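Local atomic coordinates of SPI-1 type 3 secretion system secretin (Salmonella enterica subsp. enterica serovar Typhimurium, PDB entry 4G08), a protein that forms a ring-shaped multimer with a central pore in the outer membrane, as part of the type III secretion system that injects bacterial effectors into host cells. Residues Y81-S86 with G132-V137; R89-S94 with M139-A144; G15-D20 with T50-F55; I39-A44 with A85-N90. All coordinates share one frame; numbering follows the deposited sequence.

Contact 1: Y81-S86 with G132-V137; sequences YIYDAS and GPPVYV
Tyr83 and Tyr81 both carry CG anti to the carbonyl carbon and beside the backbone N, with chi1 near -55° in each. These torsions send both rings off strand 80-84 toward the first turn of helix 134-150. Val135 holds CG1 between its backbone N and carbonyl carbon, with chi1 at 64°, and that branch reaches both tyrosines.

The Tyr83 ring carries most of the contact. Pro134 CD sits almost over its centre, 3.6 Å from the ring centroid, in a CH-pi contact. Pro134 CG lies over the CE2 side of the same ring. Pro133 CB approaches obliquely and comes to 3.6 Å from Tyr83 CE1. At the ring's end, Tyr83 OH accepts a weak hydrogen bond from Val135 N, 3.4 Å long and bent to 144°. Tyr83 OH also lies 3.5 Å from Val135 CB.

Tyr81 takes a smaller share of this contact. Val135 CG1 lies over one face of its ring, displaced toward the rim and 4.0 Å from Tyr81 CG. Tyr81 OH is hydrogen-bonded to Asp76 OD2.

Pro133 is the N-cap residue of the helix, and its carbonyl O accepts from Val137 N at 3.0 Å. Val135 and Pro133 also touch Tyr74 on the adjoining strand 71-75. The contact joins the N0 domain to the following short domain of the secretin periplasmic region: a strand of the first presents its tyrosines to the proline-rich N-terminal turn of a helix in the second.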
loop_
_atom_site.group_PDB
_atom_site.type_symbol
_atom_site.label_atom_id
_atom_site.label_comp_id
_atom_site.label_asym_id
_atom_site.label_seq_id
_atom_site.Cartn_x
_atom_site.Cartn_y
_atom_site.Cartn_z
ATOM N N TYR A 81 1.811 -3.928 -5.661
ATOM C CA TYR A 81 0.437 -3.665 -6.058
ATOM C C TYR A 81 0.268 -2.184 -6.302
ATOM O O TYR A 81 0.624 -1.390 -5.516
ATOM C CB TYR A 81 -0.567 -4.129 -4.990
ATOM C CG TYR A 81 -0.449 -5.569 -4.594
ATOM C CD1 TYR A 81 0.556 -5.980 -3.760
ATOM C CD2 TYR A 81 -1.348 -6.506 -5.013
ATOM C CE1 TYR A 81 0.681 -7.244 -3.401
ATOM C CE2 TYR A 81 -1.212 -7.799 -4.636
ATOM C CZ TYR A 81 -0.194 -8.157 -3.831
ATOM O OH TYR A 81 -0.014 -9.443 -3.401
ATOM N N ILE A 82 -0.321 -1.859 -7.424
ATOM C CA ILE A 82 -0.570 -0.479 -7.814
ATOM C C ILE A 82 -2.054 -0.264 -8.092
ATOM O O ILE A 82 -2.690 -1.044 -8.801
ATOM C CB ILE A 82 0.247 -0.096 -9.062
ATOM C CG1 ILE A 82 1.744 -0.206 -8.758
ATOM C CG2 ILE A 82 -0.097 1.319 -9.509
ATOM C CD1 ILE A 82 2.614 -0.294 -9.988
ATOM N N TYR A 83 -2.606 0.769 -7.464
ATOM C CA TYR A 83 -4.013 1.119 -7.613
ATOM C C TYR A 83 -4.143 2.583 -7.970
ATOM O O TYR A 83 -3.288 3.386 -7.614
ATOM C CB TYR A 83 -4.770 0.907 -6.306
ATOM C CG TYR A 83 -4.680 -0.479 -5.746
ATOM C CD1 TYR A 83 -3.657 -0.816 -4.881
ATOM C CD2 TYR A 83 -5.734 -1.367 -5.896
ATOM C CE1 TYR A 83 -3.607 -2.050 -4.290
ATOM C CE2 TYR A 83 -5.709 -2.595 -5.280
ATOM C CZ TYR A 83 -4.639 -2.929 -4.478
ATOM O OH TYR A 83 -4.595 -4.141 -3.839
ATOM N N ASP A 84 -5.316 2.944 -8.478
ATOM C CA ASP A 84 -5.721 4.336 -8.605
ATOM C C ASP A 84 -6.057 4.866 -7.223
ATOM O O ASP A 84 -6.594 4.142 -6.392
ATOM C CB ASP A 84 -6.950 4.433 -9.516
ATOM C CG ASP A 84 -7.271 5.860 -9.919
ATOM O OD1 ASP A 84 -6.573 6.393 -10.815
ATOM O OD2 ASP A 84 -8.356 6.348 -9.538
ATOM N N ALA A 85 -5.856 6.153 -7.004
ATOM C CA ALA A 85 -6.179 6.719 -5.708
ATOM C C ALA A 85 -7.658 6.517 -5.401
ATOM O O ALA A 85 -8.045 6.384 -4.240
ATOM C CB ALA A 85 -5.822 8.193 -5.667
ATOM N N SER A 86 -8.450 6.315 -6.450
ATOM C CA SER A 86 -9.897 6.181 -6.298
ATOM C C SER A 86 -10.289 4.835 -5.680
ATOM O O SER A 86 -11.439 4.630 -5.294
ATOM C CB SER A 86 -10.589 6.361 -7.652
ATOM O OG SER A 86 -10.501 5.184 -8.439
ATOM N N GLY A 132 -5.654 3.294 2.700
ATOM C CA GLY A 132 -4.586 2.923 1.797
ATOM C C GLY A 132 -5.005 1.851 0.830
ATOM O O GLY A 132 -6.191 1.573 0.670
ATOM N N PRO A 133 -4.020 1.209 0.208
ATOM C CA PRO A 133 -4.312 0.187 -0.781
ATOM C C PRO A 133 -5.114 -0.940 -0.167
ATOM O O PRO A 133 -4.828 -1.371 0.945
ATOM C CB PRO A 133 -2.931 -0.320 -1.191
ATOM C CG PRO A 133 -1.987 0.760 -0.836
ATOM C CD PRO A 133 -2.600 1.588 0.244
ATOM N N PRO A 134 -6.063 -1.485 -0.928
ATOM C CA PRO A 134 -6.910 -2.527 -0.394
ATOM C C PRO A 134 -6.134 -3.708 0.178
ATOM O O PRO A 134 -6.411 -4.155 1.290
ATOM C CB PRO A 134 -7.723 -2.950 -1.609
ATOM C CG PRO A 134 -7.865 -1.696 -2.395
ATOM C CD PRO A 134 -6.619 -0.894 -2.155
ATOM N N VAL A 135 -5.114 -4.165 -0.525
ATOM C CA VAL A 135 -4.355 -5.291 -0.025
ATOM C C VAL A 135 -3.703 -4.982 1.330
ATOM O O VAL A 135 -3.602 -5.855 2.194
ATOM C CB VAL A 135 -3.273 -5.701 -1.015
ATOM C CG1 VAL A 135 -2.282 -4.570 -1.173
ATOM C CG2 VAL A 135 -2.591 -6.961 -0.530
ATOM N N TYR A 136 -3.305 -3.731 1.531
ATOM C CA TYR A 136 -2.715 -3.303 2.803
ATOM C C TYR A 136 -3.751 -3.239 3.922
ATOM O O TYR A 136 -3.540 -3.765 5.019
ATOM C CB TYR A 136 -2.056 -1.937 2.628
ATOM C CG TYR A 136 -1.465 -1.374 3.888
ATOM C CD1 TYR A 136 -0.346 -1.942 4.470
ATOM C CD2 TYR A 136 -1.953 -0.198 4.418
ATOM C CE1 TYR A 136 0.195 -1.414 5.619
ATOM C CE2 TYR A 136 -1.400 0.357 5.536
ATOM C CZ TYR A 136 -0.337 -0.259 6.138
ATOM O OH TYR A 136 0.257 0.367 7.207
ATOM N N VAL A 137 -4.851 -2.561 3.648
ATOM C CA VAL A 137 -5.875 -2.345 4.649
ATOM C C VAL A 137 -6.465 -3.673 5.098
ATOM O O VAL A 137 -6.671 -3.902 6.287
ATOM C CB VAL A 137 -6.990 -1.447 4.099
ATOM C CG1 VAL A 137 -8.147 -1.388 5.079
ATOM C CG2 VAL A 137 -6.449 -0.052 3.838
#

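Contact 2: R89-S94 with M139-A144; sequences RNAVVS and MVVNAA
Val93 and Val141 make the main apolar contact between strand 89-94 and helix 139-144. Their CG2 methyls meet at 3.8 Å. With CG1 of Val93 anti to the backbone N (chi1 -172°), CG1 faces Ala144 and CG2 faces Val141. Val93 CG1 packs against Ala144 CB at 3.5 Å. Ala91 CB adds a looser contact, 4.4 Å from Val141 CG2. One valine methyl on the helix therefore serves two strand residues that point to the same side of the sheet. At the far end of the strand, the carbonyl O of Ser94 makes a plain packing contact, 3.9 Å from Ala144 CB.

Polar groups play a lesser part. The guanidinium of Arg89 passes obliquely by Val141, with NH1 4.2 Å from Val141 CG2. That nitrogen is engaged in a salt bridge with Asp138, one residue before this part of the helix, so the arginine ties the start of the strand to the helix.

The backbones run nearly parallel, 12° between the directions of the two short segments and 8.5 Å apart at their axes. Val93 also touches Phe128 of strand 127-132, and Ala144 touches Phe103 of helix 100-109. This is helix-on-sheet packing within the second, short domain of the secretin, where helix 134-150 lies against a three-stranded antiparallel sheet with 89-94 at its edge.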
loop_
_atom_site.group_PDB
_atom_site.type_symbol
_atom_site.label_atom_id
_atom_site.label_comp_id
_atom_site.label_asym_id
_atom_site.label_seq_id
_atom_site.Cartn_x
_atom_site.Cartn_y
_atom_site.Cartn_z
ATOM N N ARG A 89 -8.946 2.174 0.099
ATOM C CA ARG A 89 -9.868 1.675 1.110
ATOM C C ARG A 89 -9.742 2.489 2.383
ATOM O O ARG A 89 -8.639 2.744 2.867
ATOM C CB ARG A 89 -9.629 0.191 1.413
ATOM C CG ARG A 89 -10.501 -0.326 2.558
ATOM C CD ARG A 89 -10.861 -1.809 2.500
ATOM N NE ARG A 89 -11.865 -2.133 3.539
ATOM C CZ ARG A 89 -11.693 -3.078 4.480
ATOM N NH1 ARG A 89 -10.801 -4.043 4.313
ATOM N NH2 ARG A 89 -12.492 -3.109 5.542
ATOM N N ASN A 90 -10.866 3.029 2.835
ATOM C CA ASN A 90 -10.897 3.754 4.089
ATOM C C ASN A 90 -11.590 2.931 5.157
ATOM O O ASN A 90 -12.763 2.589 5.026
ATOM C CB ASN A 90 -11.628 5.079 3.914
ATOM C CG ASN A 90 -10.939 5.998 2.932
ATOM O OD1 ASN A 90 -9.926 6.616 3.246
ATOM N ND2 ASN A 90 -11.457 6.053 1.718
ATOM N N ALA A 91 -10.832 2.533 6.166
ATOM C CA ALA A 91 -11.335 1.598 7.147
ATOM C C ALA A 91 -11.320 2.185 8.535
ATOM O O ALA A 91 -10.510 3.054 8.857
ATOM C CB ALA A 91 -10.521 0.328 7.113
ATOM N N VAL A 92 -12.297 1.771 9.323
ATOM C CA VAL A 92 -12.271 1.960 10.752
ATOM C C VAL A 92 -12.220 0.585 11.390
ATOM O O VAL A 92 -12.820 -0.361 10.877
ATOM C CB VAL A 92 -13.551 2.645 11.224
ATOM C CG1 VAL A 92 -14.737 1.719 11.015
ATOM C CG2 VAL A 92 -13.419 3.060 12.678
ATOM N N VAL A 93 -11.307 0.431 12.337
ATOM C CA VAL A 93 -10.915 -0.880 12.817
ATOM C C VAL A 93 -10.951 -0.867 14.329
ATOM O O VAL A 93 -10.521 0.100 14.958
ATOM C CB VAL A 93 -9.489 -1.234 12.375
ATOM C CG1 VAL A 93 -9.164 -2.673 12.714
ATOM C CG2 VAL A 93 -9.327 -0.997 10.888
ATOM N N SER A 94 -11.584 -1.884 14.895
ATOM C CA SER A 94 -11.634 -2.036 16.341
ATOM C C SER A 94 -10.297 -2.516 16.853
ATOM O O SER A 94 -9.641 -3.361 16.244
ATOM C CB SER A 94 -12.728 -3.020 16.757
ATOM O OG SER A 94 -14.013 -2.508 16.452
ATOM N N MET A 139 -4.904 -6.499 5.260
ATOM C CA MET A 139 -3.925 -7.008 6.194
ATOM C C MET A 139 -4.071 -6.335 7.550
ATOM O O MET A 139 -4.038 -6.998 8.582
ATOM C CB MET A 139 -2.528 -6.773 5.638
ATOM C CG MET A 139 -1.412 -7.407 6.443
ATOM S SD MET A 139 -0.761 -6.308 7.706
ATOM C CE MET A 139 -0.330 -4.920 6.676
ATOM N N VAL A 140 -4.251 -5.021 7.567
ATOM C CA VAL A 140 -4.275 -4.324 8.847
ATOM C C VAL A 140 -5.492 -4.742 9.654
ATOM O O VAL A 140 -5.404 -5.016 10.848
ATOM C CB VAL A 140 -4.284 -2.803 8.678
ATOM C CG1 VAL A 140 -4.568 -2.154 10.015
ATOM C CG2 VAL A 140 -2.952 -2.325 8.133
ATOM N N VAL A 141 -6.619 -4.847 8.973
ATOM C CA VAL A 141 -7.845 -5.291 9.598
ATOM C C VAL A 141 -7.722 -6.714 10.125
ATOM O O VAL A 141 -8.123 -6.995 11.254
ATOM C CB VAL A 141 -8.987 -5.227 8.588
ATOM C CG1 VAL A 141 -10.216 -5.927 9.132
ATOM C CG2 VAL A 141 -9.286 -3.779 8.256
ATOM N N ASN A 142 -7.206 -7.628 9.311
ATOM C CA ASN A 142 -7.007 -8.981 9.809
ATOM C C ASN A 142 -6.082 -8.981 11.008
ATOM O O ASN A 142 -6.328 -9.714 11.961
ATOM C CB ASN A 142 -6.481 -9.935 8.741
ATOM C CG ASN A 142 -6.259 -11.338 9.278
ATOM O OD1 ASN A 142 -7.187 -11.977 9.783
ATOM N ND2 ASN A 142 -5.002 -11.763 9.308
ATOM N N ALA A 143 -4.980 -8.248 10.934
ATOM C CA ALA A 143 -4.026 -8.283 12.026
ATOM C C ALA A 143 -4.665 -7.770 13.308
ATOM O O ALA A 143 -4.483 -8.352 14.374
ATOM C CB ALA A 143 -2.794 -7.473 11.689
ATOM N N ALA A 144 -5.438 -6.699 13.203
ATOM C CA ALA A 144 -6.078 -6.138 14.381
ATOM C C ALA A 144 -7.108 -7.108 14.942
ATOM O O ALA A 144 -7.235 -7.255 16.158
ATOM C CB ALA A 144 -6.728 -4.810 14.050
#

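Contact 3: G15-D20 with T50-F55; sequences GFVAKD and TGNFEF
Thr50 reaches Asp20 with its hydroxyl and Ala18 with its methyl. Its CB lies 3.9 Å from Ala18 O. From there CG2, anti to the backbone N, comes to 3.4 Å from Ala18 O. The other branch, OG1, accepts a hydrogen bond from Asp20 N at 3.0 Å, with an angle of 148° at the hydrogen. OG1 also has a water at 2.7 Å, which donates a weak bond to Asp20 OD1. The threonine thus holds the chain where it turns a corner.

Beyond this corner the two chains form an antiparallel beta ladder at one end of the N0 domain. Phe16 with Phe53 and Ala18 with Gly51 are hydrogen-bonded pairs, and Val17 with Asn52 is a non-hydrogen-bonded pair between them. The bond from Gly51 N to Ala18 O is straight at the hydrogen, 165°, though the N lies above the carbonyl plane of Ala18. At the backbone angles of Gly51 a CB would press on the preceding carbonyl O.

One face of the ladder carries Phe16, Ala18 and Phe53. Ala18 CB approaches the Phe53 ring obliquely, 4.1 Å from CE2. Phe16 CB meets Phe55 CE2 at 4.0 Å. Phe53 meets Phe26 of helix 23-30 edge-to-face, and Phe16 also touches Phe26. Val17 and Asn52 occupy the other face, where Val17 CG2 lies 3.5 Å from Asn52 OD1. At the N-terminal end a second water accepts from Gly15 N and Phe55 N and donates to Glu54 OE1.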
loop_
_atom_site.group_PDB
_atom_site.type_symbol
_atom_site.label_atom_id
_atom_site.label_comp_id
_atom_site.label_asym_id
_atom_site.label_seq_id
_atom_site.Cartn_x
_atom_site.Cartn_y
_atom_site.Cartn_z
ATOM N N GLY A 15 15.453 1.181 -19.569
ATOM C CA GLY A 15 15.044 2.526 -20.053
ATOM C C GLY A 15 13.925 2.418 -21.064
ATOM O O GLY A 15 13.754 1.387 -21.716
ATOM N N PHE A 16 13.177 3.509 -21.206
ATOM C CA PHE A 16 11.908 3.480 -21.881
ATOM C C PHE A 16 11.350 4.870 -22.185
ATOM O O PHE A 16 11.108 5.605 -21.271
ATOM C CB PHE A 16 10.976 2.778 -20.922
ATOM C CG PHE A 16 9.651 2.507 -21.465
ATOM C CD1 PHE A 16 9.475 2.247 -22.781
ATOM C CD2 PHE A 16 8.558 2.524 -20.653
ATOM C CE1 PHE A 16 8.235 2.004 -23.243
ATOM C CE2 PHE A 16 7.348 2.302 -21.137
ATOM C CZ PHE A 16 7.183 2.041 -22.416
ATOM N N VAL A 17 11.138 5.223 -23.456
ATOM C CA VAL A 17 10.355 6.437 -23.729
ATOM C C VAL A 17 8.891 6.089 -23.951
ATOM O O VAL A 17 8.516 5.590 -25.011
ATOM C CB VAL A 17 10.850 7.230 -24.958
ATOM C CG1 VAL A 17 10.020 8.495 -25.130
ATOM C CG2 VAL A 17 12.312 7.604 -24.808
ATOM N N ALA A 18 8.050 6.471 -23.003
ATOM C CA ALA A 18 6.632 6.170 -23.091
ATOM C C ALA A 18 5.929 7.214 -23.949
ATOM O O ALA A 18 6.255 8.395 -23.892
ATOM C CB ALA A 18 6.028 6.136 -21.702
ATOM N N LYS A 19 4.969 6.765 -24.747
ATOM C CA LYS A 19 4.122 7.679 -25.498
ATOM C C LYS A 19 2.669 7.250 -25.425
ATOM O O LYS A 19 2.213 6.396 -26.182
ATOM C CB LYS A 19 4.566 7.785 -26.953
ATOM C CG LYS A 19 3.812 8.869 -27.705
ATOM C CD LYS A 19 4.016 8.801 -29.207
ATOM C CE LYS A 19 3.848 10.182 -29.821
ATOM N NZ LYS A 19 3.333 10.134 -31.215
ATOM N N ASP A 20 1.983 7.775 -24.423
ATOM C CA ASP A 20 0.592 7.431 -24.175
ATOM C C ASP A 20 0.402 5.934 -24.033
ATOM O O ASP A 20 -0.532 5.357 -24.588
ATOM C CB ASP A 20 -0.299 7.965 -25.289
ATOM C CG ASP A 20 -0.958 9.269 -24.916
ATOM O OD1 ASP A 20 -0.277 10.314 -25.020
ATOM O OD2 ASP A 20 -2.007 9.218 -24.236
ATOM N N THR A 50 3.274 9.377 -20.454
ATOM C CA THR A 50 4.244 9.775 -21.460
ATOM C C THR A 50 5.493 10.281 -20.778
ATOM O O THR A 50 5.422 10.925 -19.736
ATOM C CB THR A 50 3.700 10.894 -22.353
ATOM O OG1 THR A 50 2.648 10.381 -23.177
ATOM C CG2 THR A 50 4.787 11.422 -23.247
ATOM N N GLY A 51 6.639 10.006 -21.383
ATOM C CA GLY A 51 7.882 10.607 -20.937
ATOM C C GLY A 51 9.093 9.727 -21.120
ATOM O O GLY A 51 8.988 8.536 -21.415
ATOM N N ASN A 52 10.261 10.313 -20.906
ATOM C CA ASN A 52 11.481 9.543 -20.915
ATOM C C ASN A 52 11.772 8.980 -19.540
ATOM O O ASN A 52 11.860 9.722 -18.559
ATOM C CB ASN A 52 12.641 10.406 -21.386
ATOM C CG ASN A 52 13.955 9.667 -21.353
ATOM O OD1 ASN A 52 14.096 8.609 -21.963
ATOM N ND2 ASN A 52 14.866 10.133 -20.517
ATOM N N PHE A 53 11.791 7.655 -19.448
ATOM C CA PHE A 53 11.987 7.004 -18.166
ATOM C C PHE A 53 13.252 6.187 -18.095
ATOM O O PHE A 53 13.558 5.386 -18.985
ATOM C CB PHE A 53 10.801 6.125 -17.807
ATOM C CG PHE A 53 9.561 6.887 -17.540
ATOM C CD1 PHE A 53 9.316 7.406 -16.289
ATOM C CD2 PHE A 53 8.694 7.181 -18.570
ATOM C CE1 PHE A 53 8.210 8.185 -16.064
ATOM C CE2 PHE A 53 7.591 7.963 -18.355
ATOM C CZ PHE A 53 7.350 8.471 -17.101
ATOM N N GLU A 54 13.896 6.309 -16.947
ATOM C CA GLU A 54 14.984 5.441 -16.552
ATOM C C GLU A 54 14.593 4.807 -15.232
ATOM O O GLU A 54 13.946 5.435 -14.391
ATOM C CB GLU A 54 16.262 6.257 -16.355
ATOM C CG GLU A 54 16.929 6.705 -17.645
ATOM C CD GLU A 54 17.502 5.553 -18.450
ATOM O OE1 GLU A 54 17.858 4.518 -17.846
ATOM O OE2 GLU A 54 17.660 5.711 -19.680
ATOM N N PHE A 55 14.941 3.541 -15.084
ATOM C CA PHE A 55 14.501 2.767 -13.946
ATOM C C PHE A 55 15.681 2.504 -13.015
ATOM O O PHE A 55 15.852 1.401 -12.507
ATOM C CB PHE A 55 13.876 1.463 -14.429
ATOM C CG PHE A 55 12.652 1.661 -15.277
ATOM C CD1 PHE A 55 11.653 2.528 -14.870
ATOM C CD2 PHE A 55 12.534 1.049 -16.510
ATOM C CE1 PHE A 55 10.541 2.741 -15.654
ATOM C CE2 PHE A 55 11.416 1.250 -17.293
ATOM C CZ PHE A 55 10.434 2.127 -16.880
HETATM O O HOH W 1 16.460 1.926 -16.887
HETATM O O HOH W 2 0.169 10.312 -22.161
#

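Contact 4: I39-A44 with A85-N90; sequences IVSKMA and ASEMRN
Glu87 reaches across to Ser41 and Met43, and its carboxylate is the tight part of the contact. Its chain is extended beyond CG, chi2 170°, which carries the carboxylate away from its own backbone. OE2 accepts a hydrogen bond from Ser41 OG at a modelled distance of 2.4 Å. This is very short, so its exact length is doubtful. Asp84 N also donates to OE2, giving that oxygen two donors. Ser41 OG in turn accepts from Ala44 N at 3.1 Å and nearly straight, 161° at the hydrogen. Ser41 is thus the N-cap of the short helix 42-45, and Glu87 probably helps orient the capping hydroxyl.

Met43 packs beside the same carboxylate, with CB 3.5 Å from Glu87 OE2 and CG 3.8 Å from Glu87 OE1. Its chain then bends at chi2 and chi3, and the contact slackens toward the exposed Ser86. There Met43 CE comes only to 3.9 Å from Ser86 OG, which is hydrogen-bonded to Asp84 OD2. Lys42 is exposed too. Its NZ stands 5.9 Å from Glu87 OE1, where its charge may still favour the carboxylate weakly.

The contact lies at the end of the mixed sheet. Strand 38-40 runs parallel to strand 80-84 and leads into helix 42-45, while the 3-10 turn 85-87 follows strand 80-84 and passes on to strand 89-94.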
loop_
_atom_site.group_PDB
_atom_site.type_symbol
_atom_site.label_atom_id
_atom_site.label_comp_id
_atom_site.label_asym_id
_atom_site.label_seq_id
_atom_site.Cartn_x
_atom_site.Cartn_y
_atom_site.Cartn_z
ATOM N N ILE A 39 1.312 -5.938 -9.919
ATOM C CA ILE A 39 -0.096 -6.138 -10.162
ATOM C C ILE A 39 -0.776 -4.789 -10.218
ATOM O O ILE A 39 -0.793 -4.050 -9.237
ATOM C CB ILE A 39 -0.706 -6.963 -9.034
ATOM C CG1 ILE A 39 0.050 -8.274 -8.908
ATOM C CG2 ILE A 39 -2.178 -7.216 -9.283
ATOM C CD1 ILE A 39 0.106 -8.761 -7.488
ATOM N N VAL A 40 -1.282 -4.453 -11.396
ATOM C CA VAL A 40 -1.884 -3.154 -11.632
ATOM C C VAL A 40 -3.401 -3.267 -11.718
ATOM O O VAL A 40 -3.934 -4.137 -12.409
ATOM C CB VAL A 40 -1.349 -2.517 -12.922
ATOM C CG1 VAL A 40 -1.993 -1.167 -13.135
ATOM C CG2 VAL A 40 0.161 -2.358 -12.851
ATOM N N SER A 41 -4.085 -2.469 -10.912
ATOM C CA SER A 41 -5.530 -2.559 -10.807
ATOM C C SER A 41 -6.190 -2.109 -12.095
ATOM O O SER A 41 -5.600 -1.394 -12.895
ATOM C CB SER A 41 -6.025 -1.690 -9.660
ATOM O OG SER A 41 -6.074 -0.333 -10.051
ATOM N N LYS A 42 -7.481 -2.378 -12.204
ATOM C CA LYS A 42 -8.217 -1.992 -13.386
ATOM C C LYS A 42 -8.162 -0.482 -13.579
ATOM O O LYS A 42 -7.815 0.003 -14.657
ATOM C CB LYS A 42 -9.665 -2.438 -13.256
ATOM C CG LYS A 42 -10.600 -1.704 -14.193
ATOM C CD LYS A 42 -12.052 -2.004 -13.884
ATOM C CE LYS A 42 -12.624 -0.955 -12.955
ATOM N NZ LYS A 42 -13.838 -1.472 -12.276
ATOM N N MET A 43 -8.452 0.267 -12.518
ATOM C CA MET A 43 -8.487 1.722 -12.631
ATOM C C MET A 43 -7.116 2.322 -12.902
ATOM O O MET A 43 -7.021 3.384 -13.513
ATOM C CB MET A 43 -9.084 2.369 -11.383
ATOM C CG MET A 43 -10.567 2.120 -11.223
ATOM S SD MET A 43 -11.510 2.881 -12.555
ATOM C CE MET A 43 -11.261 4.614 -12.202
ATOM N N ALA A 44 -6.059 1.733 -12.361
ATOM C CA ALA A 44 -4.736 2.276 -12.641
ATOM C C ALA A 44 -4.391 2.037 -14.097
ATOM O O ALA A 44 -3.778 2.880 -14.753
ATOM C CB ALA A 44 -3.692 1.643 -11.752
ATOM N N ALA A 85 -5.856 6.153 -7.004
ATOM C CA ALA A 85 -6.179 6.719 -5.708
ATOM C C ALA A 85 -7.658 6.517 -5.401
ATOM O O ALA A 85 -8.045 6.384 -4.240
ATOM C CB ALA A 85 -5.822 8.193 -5.667
ATOM N N SER A 86 -8.450 6.315 -6.450
ATOM C CA SER A 86 -9.897 6.181 -6.298
ATOM C C SER A 86 -10.289 4.835 -5.680
ATOM O O SER A 86 -11.439 4.630 -5.294
ATOM C CB SER A 86 -10.589 6.361 -7.652
ATOM O OG SER A 86 -10.501 5.184 -8.439
ATOM N N GLU A 87 -9.332 3.914 -5.615
ATOM C CA GLU A 87 -9.574 2.577 -5.084
ATOM C C GLU A 87 -9.117 2.473 -3.632
ATOM O O GLU A 87 -9.076 1.393 -3.055
ATOM C CB GLU A 87 -8.853 1.534 -5.932
ATOM C CG GLU A 87 -9.481 1.340 -7.300
ATOM C CD GLU A 87 -8.631 0.500 -8.235
ATOM O OE1 GLU A 87 -9.183 -0.453 -8.827
ATOM O OE2 GLU A 87 -7.523 0.951 -8.599
ATOM N N MET A 88 -8.713 3.599 -3.073
ATOM C CA MET A 88 -8.260 3.634 -1.702
ATOM C C MET A 88 -9.342 3.058 -0.808
ATOM O O MET A 88 -10.522 3.368 -0.974
ATOM C CB MET A 88 -7.983 5.072 -1.309
ATOM C CG MET A 88 -7.722 5.257 0.165
ATOM S SD MET A 88 -6.065 5.861 0.528
ATOM C CE MET A 88 -5.879 7.240 -0.595
ATOM N N ARG A 89 -8.946 2.174 0.099
ATOM C CA ARG A 89 -9.868 1.675 1.110
ATOM C C ARG A 89 -9.742 2.489 2.383
ATOM O O ARG A 89 -8.639 2.744 2.867
ATOM C CB ARG A 89 -9.629 0.191 1.413
ATOM C CG ARG A 89 -10.501 -0.326 2.558
ATOM C CD ARG A 89 -10.861 -1.809 2.500
ATOM N NE ARG A 89 -11.865 -2.133 3.539
ATOM C CZ ARG A 89 -11.693 -3.078 4.480
ATOM N NH1 ARG A 89 -10.801 -4.043 4.313
ATOM N NH2 ARG A 89 -12.492 -3.109 5.542
ATOM N N ASN A 90 -10.866 3.029 2.835
ATOM C CA ASN A 90 -10.897 3.754 4.089
ATOM C C ASN A 90 -11.590 2.931 5.157
ATOM O O ASN A 90 -12.763 2.589 5.026
ATOM C CB ASN A 90 -11.628 5.079 3.914
ATOM C CG ASN A 90 -10.939 5.998 2.932
ATOM O OD1 ASN A 90 -9.926 6.616 3.246
ATOM N ND2 ASN A 90 -11.457 6.053 1.718
#

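Overall arrangement
From the N terminus, contact 3 comes first. It pairs 15-20 with 50-55 and closes a loop that includes helix 23-30 and strand 38-40. Contact 4 starts within that loop, at 39-44, and ends beyond it at 85-90, so the two cross. Contact 1 runs from 81-86 to 132-137, opening where contact 4 closes and sharing Ala85 and Ser86 with it. Contact 2, from 89-94 to 139-144, crosses contact 1; both use helix 134-150. Contact 3 stands apart, its centre about 36 Å from that of contact 2. Contact 3 lies in the N0 domain and contact 2 in the short domain; contact 1 joins the two. Contact 4 ties strand 38-40 to the connection between strands 80-84 and 89-94.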